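Local coordinates for protein protocatechuate decarboxylase (Klebsiella pneumoniae, PDB 5O3M) that decarboxylates 3,4-dihydroxybenzoic acid to catechol as a prenylated-flavin-dependent enzyme of the UbiD family, and can carboxylate catechols in the reverse direction, at residues A[200-205]-A[226-231]. Numbering follows the deposited sequence.
Sequences LSMFLA and ITINMG
M202 meets I226 and I228 in a small apolar contact inside the antiparallel split beta-barrel of the UbiD Rift-related domain, where strands 199-202 and 224-230 face each other across the interior without pairing. No hydrogen bond joins the two segments; the closest CA atoms, those of M202 and I228, are 10.6 Å apart, so side chains alone span the gap. Each strand pairs elsewhere: M202 has a backbone bond with P322, and T227 one with L175. A long, unbranched methionine suits such a distance. With CG anti to the backbone N (chi1 -174°) and chi2 also extended, the chain runs straight inward before bending at chi3. The two isoleucines both start toward segment 200-205; branched and apolar, they suit buried strand positions, and their CD1 methyls meet the methionine tip to tip. M202 SD lies 4.0 Å from I226 CD1. L192 of strand 185-196 touches both M202 and I228, and I210 of helix 209-219 touches I226; all three residues of the contact are buried. T227, between the isoleucines, turns the other way and suits a polar role: its OG1 accepts a hydrogen bond from N229 ND2 (3.3 Å), lying 17° out of the N229 amide plane, and also bonds to K276 O. M202 CE is modelled 3.3 Å from I228 CD1, shorter than normal contact, perhaps partly through uncertainty in the methyl position.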
loop_
_atom_site.group_PDB
_atom_site.type_symbol
_atom_site.label_atom_id
_atom_site.label_comp_id
_atom_site.label_asym_id
_atom_site.label_seq_id
_atom_site.Cartn_x
_atom_site.Cartn_y
_atom_site.Cartn_z
ATOM N N LEU A 200 17.186 -47.568 14.310
ATOM C CA LEU A 200 16.338 -46.394 14.410
ATOM C C LEU A 200 16.875 -45.348 13.450
ATOM O O LEU A 200 18.092 -45.153 13.362
ATOM C CB LEU A 200 16.321 -45.808 15.828
ATOM C CG LEU A 200 15.944 -46.741 16.976
ATOM C CD1 LEU A 200 16.990 -46.650 18.054
ATOM C CD2 LEU A 200 14.585 -46.356 17.519
ATOM N N SER A 201 15.973 -44.690 12.726
ATOM C CA SER A 201 16.346 -43.510 11.964
ATOM C C SER A 201 16.257 -42.288 12.874
ATOM O O SER A 201 15.419 -42.224 13.779
ATOM C CB SER A 201 15.454 -43.339 10.731
ATOM O OG SER A 201 14.078 -43.245 11.077
ATOM N N MET A 202 17.154 -41.331 12.650
ATOM C CA MET A 202 17.252 -40.163 13.518
ATOM C C MET A 202 17.631 -38.944 12.687
ATOM O O MET A 202 18.641 -38.962 11.975
ATOM C CB MET A 202 18.282 -40.399 14.625
ATOM C CG MET A 202 18.349 -39.286 15.658
ATOM S SD MET A 202 19.703 -39.458 16.843
ATOM C CE MET A 202 18.818 -39.101 18.345
ATOM N N PHE A 203 16.829 -37.889 12.775
ATOM C CA PHE A 203 17.183 -36.621 12.151
ATOM C C PHE A 203 18.033 -35.797 13.110
ATOM O O PHE A 203 17.663 -35.612 14.276
ATOM C CB PHE A 203 15.940 -35.823 11.753
ATOM C CG PHE A 203 16.263 -34.464 11.219
ATOM C CD1 PHE A 203 16.755 -34.314 9.937
ATOM C CD2 PHE A 203 16.114 -33.337 12.012
ATOM C CE1 PHE A 203 17.074 -33.058 9.442
ATOM C CE2 PHE A 203 16.436 -32.075 11.526
ATOM C CZ PHE A 203 16.914 -31.937 10.241
ATOM N N LEU A 204 19.164 -35.298 12.617
ATOM C CA LEU A 204 20.017 -34.378 13.362
ATOM C C LEU A 204 20.077 -33.054 12.605
ATOM O O LEU A 204 20.410 -33.036 11.418
ATOM C CB LEU A 204 21.429 -34.956 13.553
ATOM C CG LEU A 204 21.564 -36.384 14.095
ATOM C CD1 LEU A 204 21.835 -37.359 12.965
ATOM C CD2 LEU A 204 22.658 -36.470 15.144
ATOM N N ALA A 205 19.746 -31.951 13.285
ATOM C CA ALA A 205 19.694 -30.653 12.613
ATOM C C ALA A 205 21.070 -30.270 12.083
ATOM O O ALA A 205 22.075 -30.384 12.791
ATOM C CB ALA A 205 19.176 -29.572 13.567
ATOM N N ILE A 226 26.646 -43.355 20.622
ATOM C CA ILE A 226 25.608 -42.447 21.081
ATOM C C ILE A 226 24.783 -43.184 22.126
ATOM O O ILE A 226 24.721 -44.419 22.131
ATOM C CB ILE A 226 24.759 -41.980 19.872
ATOM C CG1 ILE A 226 23.657 -41.011 20.281
ATOM C CG2 ILE A 226 24.167 -43.170 19.147
ATOM C CD1 ILE A 226 22.918 -40.458 19.087
ATOM N N THR A 227 24.192 -42.431 23.049
ATOM C CA THR A 227 23.131 -42.959 23.901
ATOM C C THR A 227 21.898 -42.078 23.762
ATOM O O THR A 227 22.006 -40.852 23.611
ATOM C CB THR A 227 23.536 -43.056 25.395
ATOM O OG1 THR A 227 23.930 -41.765 25.890
ATOM C CG2 THR A 227 24.663 -44.076 25.603
ATOM N N ILE A 228 20.733 -42.719 23.798
ATOM C CA ILE A 228 19.442 -42.056 23.707
ATOM C C ILE A 228 18.736 -42.305 25.029
ATOM O O ILE A 228 18.342 -43.442 25.318
ATOM C CB ILE A 228 18.604 -42.585 22.535
ATOM C CG1 ILE A 228 19.416 -42.591 21.225
ATOM C CG2 ILE A 228 17.300 -41.824 22.444
ATOM C CD1 ILE A 228 19.771 -41.208 20.680
ATOM N N ASN A 229 18.561 -41.255 25.824
ATOM C CA ASN A 229 18.036 -41.371 27.177
ATOM C C ASN A 229 16.595 -40.868 27.229
ATOM O O ASN A 229 16.307 -39.747 26.799
ATOM C CB ASN A 229 18.921 -40.589 28.150
ATOM C CG ASN A 229 20.377 -41.044 28.121
ATOM O OD1 ASN A 229 20.805 -41.818 28.970
ATOM N ND2 ASN A 229 21.139 -40.558 27.149
ATOM N N MET A 230 15.693 -41.684 27.773
ATOM C CA MET A 230 14.269 -41.375 27.784
ATOM C C MET A 230 13.684 -41.659 29.160
ATOM O O MET A 230 14.047 -42.647 29.799
ATOM C CB MET A 230 13.531 -42.197 26.735
ATOM C CG MET A 230 14.168 -42.117 25.358
ATOM S SD MET A 230 13.217 -43.037 24.138
ATOM C CE MET A 230 13.526 -44.709 24.696
ATOM N N GLY A 231 12.762 -40.799 29.599
ATOM C CA GLY A 231 12.150 -40.931 30.911
ATOM C C GLY A 231 12.956 -40.187 31.952
ATOM O O GLY A 231 13.696 -40.801 32.723
#